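Local coordinates for protein TgTwinScan_2721 - E2 domain (Toxoplasma gondii, PDB 2F4Z) that is probably a ubiquitin-conjugating (E2) enzyme, which would carry activated ubiquitin as a thioester and pass it on to substrates, at residues Tyr89-Ile98 / Lys110-His119. Sequence-based numbering, arbitrary orientation.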
loop_
_atom_site.group_PDB
_atom_site.type_symbol
_atom_site.label_atom_id
_atom_site.label_comp_id
_atom_site.label_asym_id
_atom_site.label_seq_id
_atom_site.Cartn_x
_atom_site.Cartn_y
_atom_site.Cartn_z
ATOM N N TYR A 89 -11.865 -22.514 -1.484
ATOM C CA TYR A 89 -11.043 -22.363 -0.273
ATOM C C TYR A 89 -11.861 -21.909 0.912
ATOM O O TYR A 89 -11.356 -21.830 2.014
ATOM C CB TYR A 89 -9.853 -21.405 -0.547
ATOM C CG TYR A 89 -9.193 -21.820 -1.812
ATOM C CD1 TYR A 89 -8.500 -23.026 -1.881
ATOM C CD2 TYR A 89 -9.322 -21.056 -2.976
ATOM C CE1 TYR A 89 -7.934 -23.434 -3.072
ATOM C CE2 TYR A 89 -8.780 -21.470 -4.176
ATOM C CZ TYR A 89 -8.070 -22.635 -4.213
ATOM O OH TYR A 89 -7.463 -23.042 -5.390
ATOM N N GLU A 90 -13.138 -21.598 0.669
ATOM C CA GLU A 90 -14.007 -21.074 1.713
ATOM C C GLU A 90 -14.034 -21.972 2.937
ATOM O O GLU A 90 -14.111 -23.191 2.804
ATOM C CB GLU A 90 -15.416 -20.897 1.187
ATOM C CG GLU A 90 -16.345 -20.373 2.265
ATOM C CD GLU A 90 -17.761 -20.166 1.790
ATOM O OE1 GLU A 90 -17.970 -19.682 0.629
ATOM O OE2 GLU A 90 -18.661 -20.459 2.624
ATOM N N GLY A 91 -13.956 -21.373 4.129
ATOM C CA GLY A 91 -13.875 -22.136 5.357
ATOM C C GLY A 91 -12.494 -22.674 5.702
ATOM O O GLY A 91 -12.291 -23.199 6.790
ATOM N N GLY A 92 -11.527 -22.553 4.805
ATOM C CA GLY A 92 -10.164 -23.051 5.076
ATOM C C GLY A 92 -9.390 -21.999 5.868
ATOM O O GLY A 92 -9.687 -20.793 5.770
ATOM N N HIS A 93 -8.385 -22.468 6.584
ATOM C CA HIS A 93 -7.445 -21.636 7.322
ATOM C C HIS A 93 -6.063 -22.000 6.881
ATOM O O HIS A 93 -5.659 -23.093 7.111
ATOM C CB HIS A 93 -7.598 -21.884 8.862
ATOM C CG HIS A 93 -8.949 -21.485 9.367
ATOM N ND1 HIS A 93 -9.377 -20.163 9.364
ATOM C CD2 HIS A 93 -10.018 -22.234 9.763
ATOM C CE1 HIS A 93 -10.631 -20.116 9.789
ATOM N NE2 HIS A 93 -11.044 -21.354 10.043
ATOM N N PHE A 94 -5.337 -21.057 6.279
ATOM C CA PHE A 94 -4.063 -21.371 5.588
ATOM C C PHE A 94 -2.961 -20.681 6.326
ATOM O O PHE A 94 -3.095 -19.484 6.660
ATOM C CB PHE A 94 -4.130 -20.953 4.103
ATOM C CG PHE A 94 -5.222 -21.663 3.345
ATOM C CD1 PHE A 94 -6.497 -21.098 3.245
ATOM C CD2 PHE A 94 -5.005 -22.946 2.833
ATOM C CE1 PHE A 94 -7.521 -21.763 2.572
ATOM C CE2 PHE A 94 -6.046 -23.623 2.179
ATOM C CZ PHE A 94 -7.301 -23.010 2.052
ATOM N N THR A 95 -1.934 -21.442 6.640
ATOM C CA THR A 95 -0.750 -20.991 7.322
ATOM C C THR A 95 0.322 -20.756 6.295
ATOM O O THR A 95 0.469 -21.557 5.378
ATOM C CB THR A 95 -0.293 -22.099 8.318
ATOM O OG1 THR A 95 -1.337 -22.253 9.296
ATOM C CG2 THR A 95 1.054 -21.770 9.032
ATOM N N LEU A 96 1.037 -19.634 6.442
ATOM C CA LEU A 96 2.175 -19.277 5.628
ATOM C C LEU A 96 3.448 -19.177 6.473
ATOM O O LEU A 96 3.423 -18.766 7.618
ATOM C CB LEU A 96 1.962 -17.923 4.934
ATOM C CG LEU A 96 0.891 -17.601 3.884
ATOM C CD1 LEU A 96 1.389 -17.727 2.448
ATOM C CD2 LEU A 96 -0.481 -18.195 4.045
ATOM N N ASP A 97 4.552 -19.551 5.892
ATOM C CA ASP A 97 5.831 -19.240 6.500
ATOM C C ASP A 97 6.354 -17.898 5.903
ATOM O O ASP A 97 6.204 -17.673 4.731
ATOM C CB ASP A 97 6.799 -20.416 6.240
ATOM C CG ASP A 97 8.172 -20.150 6.789
ATOM O OD1 ASP A 97 8.313 -19.685 7.950
ATOM O OD2 ASP A 97 9.127 -20.349 6.021
ATOM N N ILE A 98 6.931 -17.009 6.725
ATOM C CA ILE A 98 7.327 -15.658 6.326
ATOM C C ILE A 98 8.738 -15.438 6.854
ATOM O O ILE A 98 8.986 -15.442 8.086
ATOM C CB ILE A 98 6.360 -14.528 6.820
ATOM C CG1 ILE A 98 4.896 -14.776 6.370
ATOM C CG2 ILE A 98 6.855 -13.062 6.374
ATOM C CD1 ILE A 98 3.852 -13.880 7.138
ATOM N N LYS A 110 9.917 -13.108 2.084
ATOM C CA LYS A 110 9.682 -14.362 1.349
ATOM C C LYS A 110 8.569 -15.139 2.053
ATOM O O LYS A 110 8.593 -15.288 3.275
ATOM C CB LYS A 110 10.945 -15.223 1.270
ATOM C CG LYS A 110 12.247 -14.398 1.191
ATOM C CD LYS A 110 13.474 -15.335 1.474
ATOM C CE LYS A 110 12.998 -16.786 1.978
ATOM N NZ LYS A 110 14.050 -17.865 2.321
ATOM N N MET A 111 7.570 -15.576 1.265
ATOM C CA MET A 111 6.373 -16.222 1.783
ATOM C C MET A 111 6.124 -17.476 1.002
ATOM O O MET A 111 6.378 -17.526 -0.215
ATOM C CB MET A 111 5.188 -15.274 1.667
ATOM C CG MET A 111 5.375 -13.993 2.493
ATOM S SD MET A 111 3.792 -13.192 2.599
ATOM C CE MET A 111 4.128 -11.705 3.529
ATOM N N LYS A 112 5.693 -18.512 1.700
ATOM C CA LYS A 112 5.210 -19.753 1.044
ATOM C C LYS A 112 4.117 -20.374 1.906
ATOM O O LYS A 112 4.076 -20.118 3.102
ATOM C CB LYS A 112 6.340 -20.765 0.861
ATOM C CG LYS A 112 6.945 -21.228 2.161
ATOM C CD LYS A 112 8.023 -22.216 1.907
ATOM C CE LYS A 112 8.763 -22.448 3.233
ATOM N NZ LYS A 112 9.653 -23.644 3.202
ATOM N N PHE A 113 3.215 -21.153 1.292
ATOM C CA PHE A 113 2.220 -21.880 2.059
ATOM C C PHE A 113 2.862 -23.014 2.824
ATOM O O PHE A 113 3.726 -23.754 2.289
ATOM C CB PHE A 113 1.081 -22.381 1.169
ATOM C CG PHE A 113 0.051 -21.297 0.831
ATOM C CD1 PHE A 113 0.372 -20.243 -0.034
ATOM C CD2 PHE A 113 -1.241 -21.372 1.347
ATOM C CE1 PHE A 113 -0.607 -19.239 -0.323
ATOM C CE2 PHE A 113 -2.200 -20.443 1.051
ATOM C CZ PHE A 113 -1.901 -19.366 0.186
ATOM N N VAL A 114 2.506 -23.117 4.095
ATOM C CA VAL A 114 2.807 -24.339 4.874
ATOM C C VAL A 114 1.634 -25.317 4.684
ATOM O O VAL A 114 1.871 -26.466 4.346
ATOM C CB VAL A 114 3.027 -24.000 6.356
ATOM C CG1 VAL A 114 3.044 -25.279 7.236
ATOM C CG2 VAL A 114 4.303 -23.159 6.478
ATOM N N THR A 115 0.387 -24.852 4.860
ATOM C CA THR A 115 -0.825 -25.657 4.597
ATOM C C THR A 115 -0.873 -26.114 3.115
ATOM O O THR A 115 -0.718 -25.282 2.202
ATOM C CB THR A 115 -2.074 -24.830 4.825
ATOM O OG1 THR A 115 -2.063 -24.243 6.142
ATOM C CG2 THR A 115 -3.357 -25.668 4.609
ATOM N N LYS A 116 -1.054 -27.426 2.873
ATOM C CA LYS A 116 -1.292 -27.953 1.499
ATOM C C LYS A 116 -2.512 -27.310 0.858
ATOM O O LYS A 116 -3.612 -27.197 1.454
ATOM C CB LYS A 116 -1.417 -29.504 1.498
ATOM C CG LYS A 116 -0.136 -30.313 1.758
ATOM C CD LYS A 116 0.923 -29.984 0.655
ATOM C CE LYS A 116 2.092 -30.999 0.485
ATOM N NZ LYS A 116 2.974 -31.229 1.709
ATOM N N ILE A 117 -2.340 -26.856 -0.386
ATOM C CA ILE A 117 -3.433 -26.154 -1.094
ATOM C C ILE A 117 -3.337 -26.521 -2.600
ATOM O O ILE A 117 -2.220 -26.784 -3.140
ATOM C CB ILE A 117 -3.368 -24.616 -0.838
ATOM C CG1 ILE A 117 -4.588 -23.884 -1.446
ATOM C CG2 ILE A 117 -1.965 -24.077 -1.248
ATOM C CD1 ILE A 117 -4.808 -22.436 -0.964
ATOM N N TRP A 118 -4.493 -26.645 -3.230
ATOM C CA TRP A 118 -4.597 -27.001 -4.643
ATOM C C TRP A 118 -4.963 -25.748 -5.411
ATOM O O TRP A 118 -6.112 -25.356 -5.413
ATOM C CB TRP A 118 -5.723 -28.003 -4.804
ATOM C CG TRP A 118 -5.763 -28.683 -6.155
ATOM C CD1 TRP A 118 -6.697 -28.480 -7.189
ATOM C CD2 TRP A 118 -4.834 -29.651 -6.632
ATOM N NE1 TRP A 118 -6.368 -29.295 -8.253
ATOM C CE2 TRP A 118 -5.239 -30.017 -7.944
ATOM C CE3 TRP A 118 -3.714 -30.260 -6.081
ATOM C CZ2 TRP A 118 -4.566 -30.967 -8.684
ATOM C CZ3 TRP A 118 -3.014 -31.182 -6.835
ATOM C CH2 TRP A 118 -3.453 -31.536 -8.138
ATOM N N HIS A 119 -3.968 -25.092 -6.043
ATOM C CA HIS A 119 -4.229 -23.779 -6.711
ATOM C C HIS A 119 -3.195 -23.687 -7.830
ATOM O O HIS A 119 -2.050 -24.074 -7.587
ATOM C CB HIS A 119 -4.050 -22.628 -5.661
ATOM C CG HIS A 119 -4.477 -21.263 -6.131
ATOM N ND1 HIS A 119 -3.755 -20.520 -7.042
ATOM C CD2 HIS A 119 -5.556 -20.508 -5.808
ATOM C CE1 HIS A 119 -4.380 -19.384 -7.275
ATOM N NE2 HIS A 119 -5.457 -19.332 -6.513
HETATM O O HOH W 1 9.348 -18.551 3.077
#
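Leu96 seats its CD1 methyl on one face of the Phe113 ring, 4.0 Å from the centroid, a plain example of a methyl bump fitted to an aromatic face, the two side chains lying side by side and pointing the same way. CB of Phe94 presses on CE2 of the same ring at 3.6 Å. The loop that follows strand 110-113 repeats the fit: with CG1 of Ile117 anti to the backbone N (chi1 -174°), its CD1 reaches over a face of the Phe94 ring, while CG1 touches Tyr89 CE1. The frame is the antiparallel beta hairpin of the ubiquitin-conjugating fold, with strand 110-113 at the edge of the sheet and 93-99 next to it; helix 144-156 covers Leu96, Met111 and Phe113 through Ile151. Where regular pairing ends, the Thr115 hydroxyl takes the part a backbone carbonyl would play: Thr95 N donates to Thr115 OG1 (2.8 Å) almost straight, at 173°, and Val114 N returns a bond to Thr95 O. On the other face of the sheet, Val114 CG2 packs against Asp97 CB at 3.7 Å, and the Asp97 carboxylate turns to a salt bridge with Arg76. At the opposite end, beyond Ile117, Tyr89 OH donates to Trp118 O (2.7 Å), which lies at the phenol ring's edge, in its plane.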